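Local coordinates for penicillin-binding protein 2B (Streptococcus pneumoniae, PDB 2WAD) that probably forms peptide cross-links between adjacent glycan strands of cell-wall peptidoglycan as a penicillin-binding transpeptidase of the elongation machinery, at residues 608-613 / 672-677; 636-641 / 668-673; 346-349 / 354-357. All blocks are in the same frame, centred on the assembly; numbering follows the deposited sequence.

Interaction 1. Residues 608-613 / 672-677; sequences ATVSIS and LYNQHH. Unlike the reference sequence in segment 608-613: T609 (reference Leu). Unlike the reference sequence in segment 672-677: N674 (reference Gln), Q675 (reference Lys), H676 (reference Tyr). With ZN (zinc ion), chain F.
At the C-terminal end of helix 661-676, the last helix of the transpeptidase domain, N674 reaches T609 and V610 in the loop that leads into edge strand 613-616. The contact is small, burying 107 Å² in all, and rests on one side-chain hydrogen bond plus one methyl group. N674 ND2 donates to T609 OG1 at 3.1 Å; the 152° N-H...O angle makes the bond moderately bent, and the hydroxyl lies 19° out of the amide plane. V610 supplies the second element: its CG1 is 3.8 Å from N674 ND2 and 4.0 Å from N674 CG, and this similar spacing, with the methyl well above the plane, places it over a face of the amide and not at its edge. With CG swung anti to its own backbone nitrogen (chi1 -166°), N674 extends off the helix toward the loop. The amide is gripped at both ends, since OD1 accepts the backbone N-H of M679 in the C-terminal tail, which fixes the flip of the group. One helical turn earlier, N671 OD1 takes the backbone N-H of T609, a second polar tie between the same helix and the same loop.

Further round the helix, H676 ND1 coordinates a zinc ion at 2.4 Å. Helical geometry ends here: H677 N still bonds Y673 O at 2.7 Å, but H677 leaves helical backbone angles. Y673 OH then sits over the centre of the H677 imidazole, 3.4 Å above its plane. Taken together, this is the terminal helix of the penicillin-recognising transpeptidase fold, joined by asparagine side chains to the loop that precedes an outer strand of its central sheet.

Interaction 2. Residues 636-641 / 668-673; sequences AYAPTE and DIINLY. Unlike the reference sequence in segment 636-641: T640 (reference Ser), E641 (reference Asp).
I670 of helix 661-676 fits against A636 and A638 of strand 634-638, and all the apolar contact between the two segments passes through this one side chain. The tight part is easily located. I670 CG2 lies 3.8 Å from A638 CB, while I670 CD1 lies 3.9 Å from A636 CB and 4.1 Å from A638 CB, so CD1 bridges the two methyls. A636 and A638 sit two residues apart on one face of the strand; Y637, between them, points away, and its ring packs on helix 525-536 across the sheet. The branch geometry explains the fit: I670 CG1 stands anti to its carbonyl carbon (chi1 -69°), and the extended second torsion (chi2 -179°) carries CD1 toward the strand, between the two alanine methyls. Strand and helix segments run nearly alongside, their axes 9.5 Å apart at an angle of 25°, an ordinary helix-on-sheet spacing, here filled by one isoleucine against two alanines. V647 of the adjacent strand 645-650 also meets I670, and V610 also touches A638, so the isoleucine belongs to a wider apolar layer.

Away from this side chain the two segments diverge. Beyond A638 the cis peptide before P639 turns the chain off, and E641 is exposed. On the helix, D668, N671 and L672 turn to other sides and are only partly exposed. L672 packs on helix 314-334, while the polar ends of D668 and N671 find partners elsewhere: D668 OD1 bonds Y327 OH, and N671 ND2 bonds G607 O.

No hydrogen bond crosses between the segments, and every close contact is carbon to carbon. Attraction here is therefore dispersive and hydrophobic, with its specificity coming from the match of one branched side chain to two small ones and no polar group to be satisfied within it.

Interaction 3. Residues 346-349 / 354-357; sequences VALN and AVLS
Four backbone hydrogen bonds join A347 and N349 to A354, L356 and S357 in an antiparallel hairpin. N349 N to A354 O is 2.9 Å long with an N-H...O angle of 172°, the donor lying in the carbonyl plane. A347 N gives a nearly as straight bond to S357 O, at 2.9 Å. The carbonyl of A347 receives two donors: L356 N at 2.9 Å, clearly tilted from the carbonyl plane, and S357 N at 3.3 Å, a weak bond. Two residues facing one define a classic beta bulge, and the nearly helical backbone angles of L356 (-83/-38) are what let both N-H groups turn to the same oxygen. The register thereby slips by one: A347 forms a hydrogen-bonded pair with S357, and L348 a non-hydrogen-bonded pair with V355.

Weaker polar contacts reinforce this ladder; V346 CA, for instance, approaches S357 O at 3.3 Å as a CA-H...O contact.

Side chains divide between the two faces. L348 CD2 meets V355 CG2 at 3.6 Å on one, whereas A347 CB touches L356 CB at 3.9 Å on the other. At the turn, N349 OD1 accepts the N-H of Q351, an Asx-turn bond that braces the connecting loop.

In the surrounding fold, V346 and L348 rest on helix 525-536, and V355 packs on I312, P544 and I546. L356 and S357 face F316 of helix 314-334, while strand 645-650 continues the sheet beyond strand 342-348.

How the interactions relate
From the N terminus, interaction 3 comes first, closing a short hairpin loop between strands 342-348 and 355-363 before the other two begin. Interaction 1 then opens at 608-613 and interaction 2 at 636-641; both end on helix 661-676, where their segments share L672 and Y673, so the shorter closure is wholly nested within the longer one. Their opening segments meet directly, S611 OG lying 2.7 Å from T640 OG1 in a probable hydrogen bond. Y673 OH packs 3.7 Å from L356 CD2, linking the helix to the bulged hairpin. Interactions 1 and 2 tie the final helix to the loop before strand 613-616 and to strand 634-638, while interaction 3 pairs two neighbouring strands of the same sheet.

Interaction 1. Residues 608-613 / 672-677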
# COMPACT_ATOMS: atom_id res chain seq x y z
N ALA A 608 25.25 20.40 4.50
CA ALA A 608 23.83 20.71 4.65
C ALA A 608 23.45 22.11 4.15
O ALA A 608 24.03 23.10 4.59
CB ALA A 608 23.40 20.56 6.10
N THR A 609 22.45 22.19 3.26
CA THR A 609 22.02 23.47 2.68
C THR A 609 20.92 24.15 3.50
O THR A 609 20.61 25.32 3.27
CB THR A 609 21.60 23.36 1.19
OG1 THR A 609 20.41 22.57 1.06
CG2 THR A 609 22.70 22.72 0.37
N VAL A 610 20.33 23.42 4.45
CA VAL A 610 19.46 23.97 5.49
C VAL A 610 19.88 23.33 6.80
O VAL A 610 20.53 22.28 6.80
CB VAL A 610 17.95 23.63 5.28
CG1 VAL A 610 17.33 24.48 4.17
CG2 VAL A 610 17.76 22.13 5.02
N SER A 611 19.50 23.96 7.91
CA SER A 611 19.75 23.43 9.24
C SER A 611 18.95 22.14 9.46
O SER A 611 17.73 22.12 9.33
CB SER A 611 19.35 24.47 10.28
OG SER A 611 19.50 23.93 11.59
N ILE A 612 19.66 21.07 9.80
CA ILE A 612 19.13 19.73 9.96
C ILE A 612 19.25 19.29 11.42
O ILE A 612 20.31 19.49 12.05
CB ILE A 612 19.91 18.73 9.07
CG1 ILE A 612 19.71 19.09 7.60
CG2 ILE A 612 19.44 17.31 9.34
CD1 ILE A 612 20.35 18.19 6.63
N SER A 613 18.16 18.74 11.96
CA SER A 613 18.14 18.11 13.28
C SER A 613 17.85 16.61 13.09
O SER A 613 17.15 16.22 12.15
CB SER A 613 17.06 18.76 14.14
OG SER A 613 17.30 20.15 14.30
N LEU A 672 18.49 17.11 -1.52
CA LEU A 672 17.84 16.87 -2.81
C LEU A 672 16.48 17.55 -2.83
O LEU A 672 16.12 18.22 -3.80
CB LEU A 672 17.69 15.39 -3.12
CG LEU A 672 18.91 14.69 -3.75
CD1 LEU A 672 18.83 13.17 -3.66
CD2 LEU A 672 19.16 15.15 -5.20
N TYR A 673 15.75 17.40 -1.74
CA TYR A 673 14.43 18.03 -1.62
C TYR A 673 14.46 19.55 -1.64
O TYR A 673 13.61 20.18 -2.27
CB TYR A 673 13.72 17.58 -0.35
CG TYR A 673 12.28 18.03 -0.32
CD1 TYR A 673 11.36 17.51 -1.22
CD2 TYR A 673 11.85 18.99 0.58
CE1 TYR A 673 10.03 17.94 -1.22
CE2 TYR A 673 10.53 19.39 0.62
CZ TYR A 673 9.62 18.86 -0.29
OH TYR A 673 8.32 19.28 -0.27
N ASN A 674 15.41 20.12 -0.91
CA ASN A 674 15.61 21.58 -0.88
C ASN A 674 15.90 22.20 -2.24
O ASN A 674 15.35 23.24 -2.58
CB ASN A 674 16.70 21.99 0.10
CG ASN A 674 16.67 23.49 0.38
OD1 ASN A 674 15.59 24.07 0.52
ND2 ASN A 674 17.84 24.12 0.43
N GLN A 675 16.76 21.56 -3.02
CA GLN A 675 16.93 21.89 -4.43
C GLN A 675 15.58 21.90 -5.14
O GLN A 675 15.22 22.85 -5.83
CB GLN A 675 17.83 20.82 -5.05
CG GLN A 675 18.79 21.31 -6.11
CD GLN A 675 19.80 20.25 -6.53
OE1 GLN A 675 20.28 19.47 -5.71
NE2 GLN A 675 20.12 20.23 -7.83
N HIS A 676 14.80 20.83 -4.96
CA HIS A 676 13.59 20.59 -5.73
C HIS A 676 12.38 21.44 -5.29
O HIS A 676 11.51 21.75 -6.09
CB HIS A 676 13.25 19.09 -5.70
CG HIS A 676 11.88 18.78 -6.20
ND1 HIS A 676 11.60 18.56 -7.53
CD2 HIS A 676 10.70 18.67 -5.54
CE1 HIS A 676 10.31 18.32 -7.67
NE2 HIS A 676 9.74 18.38 -6.48
N HIS A 677 12.39 21.86 -4.03
CA HIS A 677 11.30 22.60 -3.41
C HIS A 677 11.96 23.45 -2.33
O HIS A 677 11.97 23.07 -1.16
CB HIS A 677 10.31 21.59 -2.80
CG HIS A 677 9.34 22.19 -1.83
ND1 HIS A 677 8.04 22.50 -2.17
CD2 HIS A 677 9.47 22.50 -0.52
CE1 HIS A 677 7.41 22.99 -1.12
NE2 HIS A 677 8.26 23.01 -0.10
ZN ZN F . 13.54 18.41 -8.91

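Interaction 2. Residues 636-641 / 668-673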
# COMPACT_ATOMS: atom_id res chain seq x y z
N ALA A 636 15.72 12.35 10.61
CA ALA A 636 16.08 13.77 10.56
C ALA A 636 14.88 14.60 10.13
O ALA A 636 13.98 14.10 9.46
CB ALA A 636 17.24 13.98 9.55
N TYR A 637 14.88 15.89 10.48
CA TYR A 637 13.96 16.85 9.85
C TYR A 637 14.64 18.19 9.60
O TYR A 637 15.74 18.44 10.11
CB TYR A 637 12.70 17.04 10.70
CG TYR A 637 12.96 17.52 12.11
CD1 TYR A 637 13.15 18.87 12.39
CD2 TYR A 637 13.05 16.61 13.16
CE1 TYR A 637 13.41 19.30 13.71
CE2 TYR A 637 13.27 17.03 14.47
CZ TYR A 637 13.47 18.37 14.73
OH TYR A 637 13.72 18.75 16.04
N ALA A 638 13.99 19.05 8.83
CA ALA A 638 14.57 20.32 8.38
C ALA A 638 13.52 21.14 7.64
O ALA A 638 12.58 20.60 7.06
CB ALA A 638 15.77 20.07 7.44
N PRO A 639 13.68 22.47 7.62
CA PRO A 639 14.73 23.09 8.42
C PRO A 639 14.41 23.09 9.91
O PRO A 639 13.25 23.05 10.31
CB PRO A 639 14.80 24.52 7.87
CG PRO A 639 13.76 24.66 6.83
CD PRO A 639 13.19 23.31 6.51
N THR A 640 15.45 23.08 10.74
CA THR A 640 15.23 23.01 12.17
C THR A 640 14.07 23.92 12.60
O THR A 640 13.18 23.49 13.33
CB THR A 640 16.51 23.36 12.93
OG1 THR A 640 17.50 22.36 12.64
CG2 THR A 640 16.28 23.42 14.43
N GLU A 641 14.07 25.17 12.16
CA GLU A 641 13.20 26.15 12.79
C GLU A 641 11.77 26.07 12.27
O GLU A 641 10.84 26.58 12.88
CB GLU A 641 13.76 27.57 12.63
CG GLU A 641 15.20 27.76 13.13
CD GLU A 641 15.28 28.21 14.58
OE1 GLU A 641 14.51 29.12 14.97
OE2 GLU A 641 16.12 27.67 15.34
N ASP A 668 21.52 13.90 2.38
CA ASP A 668 21.53 14.09 0.93
C ASP A 668 20.10 14.04 0.39
O ASP A 668 19.83 14.64 -0.65
CB ASP A 668 22.35 13.02 0.23
CG ASP A 668 23.85 13.21 0.39
OD1 ASP A 668 24.58 12.31 -0.05
OD2 ASP A 668 24.31 14.21 0.97
N ILE A 669 19.22 13.28 1.04
CA ILE A 669 17.81 13.32 0.66
C ILE A 669 17.21 14.68 1.00
O ILE A 669 16.42 15.22 0.23
CB ILE A 669 16.95 12.20 1.31
CG1 ILE A 669 17.32 10.83 0.74
CG2 ILE A 669 15.45 12.47 1.08
CD1 ILE A 669 16.86 9.64 1.60
N ILE A 670 17.58 15.22 2.16
CA ILE A 670 17.09 16.55 2.52
C ILE A 670 17.59 17.61 1.53
O ILE A 670 16.81 18.46 1.09
CB ILE A 670 17.37 16.89 4.00
CG1 ILE A 670 16.49 15.99 4.88
CG2 ILE A 670 17.06 18.37 4.33
CD1 ILE A 670 16.63 16.21 6.35
N ASN A 671 18.87 17.57 1.17
CA ASN A 671 19.42 18.55 0.23
C ASN A 671 18.73 18.36 -1.12
O ASN A 671 18.43 19.33 -1.80
CB ASN A 671 20.93 18.34 -0.00
CG ASN A 671 21.79 18.87 1.12
OD1 ASN A 671 21.36 19.69 1.91
ND2 ASN A 671 23.06 18.44 1.14
N LEU A 672 18.49 17.11 -1.52
CA LEU A 672 17.84 16.87 -2.81
C LEU A 672 16.48 17.55 -2.83
O LEU A 672 16.12 18.22 -3.80
CB LEU A 672 17.69 15.39 -3.12
CG LEU A 672 18.91 14.69 -3.75
CD1 LEU A 672 18.83 13.17 -3.66
CD2 LEU A 672 19.16 15.15 -5.20
N TYR A 673 15.75 17.40 -1.74
CA TYR A 673 14.43 18.03 -1.62
C TYR A 673 14.46 19.55 -1.64
O TYR A 673 13.61 20.18 -2.27
CB TYR A 673 13.72 17.58 -0.35
CG TYR A 673 12.28 18.03 -0.32
CD1 TYR A 673 11.36 17.51 -1.22
CD2 TYR A 673 11.85 18.99 0.58
CE1 TYR A 673 10.03 17.94 -1.22
CE2 TYR A 673 10.53 19.39 0.62
CZ TYR A 673 9.62 18.86 -0.29
OH TYR A 673 8.32 19.28 -0.27

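Interaction 3. Residues 346-349 / 354-357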
# COMPACT_ATOMS: atom_id res chain seq x y z
N VAL A 346 12.00 6.87 3.58
CA VAL A 346 10.66 7.43 3.42
C VAL A 346 10.81 8.87 3.88
O VAL A 346 11.37 9.14 4.95
CB VAL A 346 9.59 6.73 4.34
CG1 VAL A 346 8.26 7.52 4.34
CG2 VAL A 346 9.31 5.31 3.90
N ALA A 347 10.36 9.79 3.04
CA ALA A 347 10.34 11.21 3.37
C ALA A 347 8.89 11.66 3.45
O ALA A 347 8.09 11.35 2.55
CB ALA A 347 11.06 12.02 2.23
N LEU A 348 8.57 12.44 4.48
CA LEU A 348 7.21 12.96 4.68
C LEU A 348 7.22 14.47 4.92
O LEU A 348 8.19 15.00 5.47
CB LEU A 348 6.58 12.32 5.92
CG LEU A 348 6.47 10.80 6.03
CD1 LEU A 348 5.83 10.38 7.36
CD2 LEU A 348 5.69 10.22 4.87
N ASN A 349 6.15 15.16 4.52
CA ASN A 349 5.91 16.55 4.90
C ASN A 349 5.28 16.45 6.29
O ASN A 349 4.17 15.93 6.41
CB ASN A 349 4.93 17.17 3.90
CG ASN A 349 4.54 18.62 4.21
OD1 ASN A 349 4.54 19.06 5.36
ND2 ASN A 349 4.19 19.36 3.16
N ALA A 354 1.74 14.50 3.90
CA ALA A 354 1.99 14.20 2.49
C ALA A 354 3.24 13.34 2.32
O ALA A 354 4.26 13.62 2.96
CB ALA A 354 2.14 15.48 1.68
N VAL A 355 3.18 12.32 1.47
CA VAL A 355 4.33 11.44 1.25
C VAL A 355 5.20 12.03 0.14
O VAL A 355 4.73 12.20 -0.98
CB VAL A 355 3.93 9.98 0.92
CG1 VAL A 355 5.14 9.19 0.38
CG2 VAL A 355 3.41 9.28 2.19
N LEU A 356 6.44 12.39 0.46
CA LEU A 356 7.34 12.98 -0.53
C LEU A 356 8.03 11.90 -1.37
O LEU A 356 8.19 12.06 -2.57
CB LEU A 356 8.39 13.87 0.15
CG LEU A 356 7.72 14.96 1.00
CD1 LEU A 356 8.78 15.70 1.82
CD2 LEU A 356 6.83 15.90 0.12
N SER A 357 8.40 10.79 -0.73
CA SER A 357 8.83 9.59 -1.44
C SER A 357 8.93 8.43 -0.47
O SER A 357 9.13 8.63 0.72
CB SER A 357 10.20 9.78 -2.11
OG SER A 357 11.17 9.86 -1.10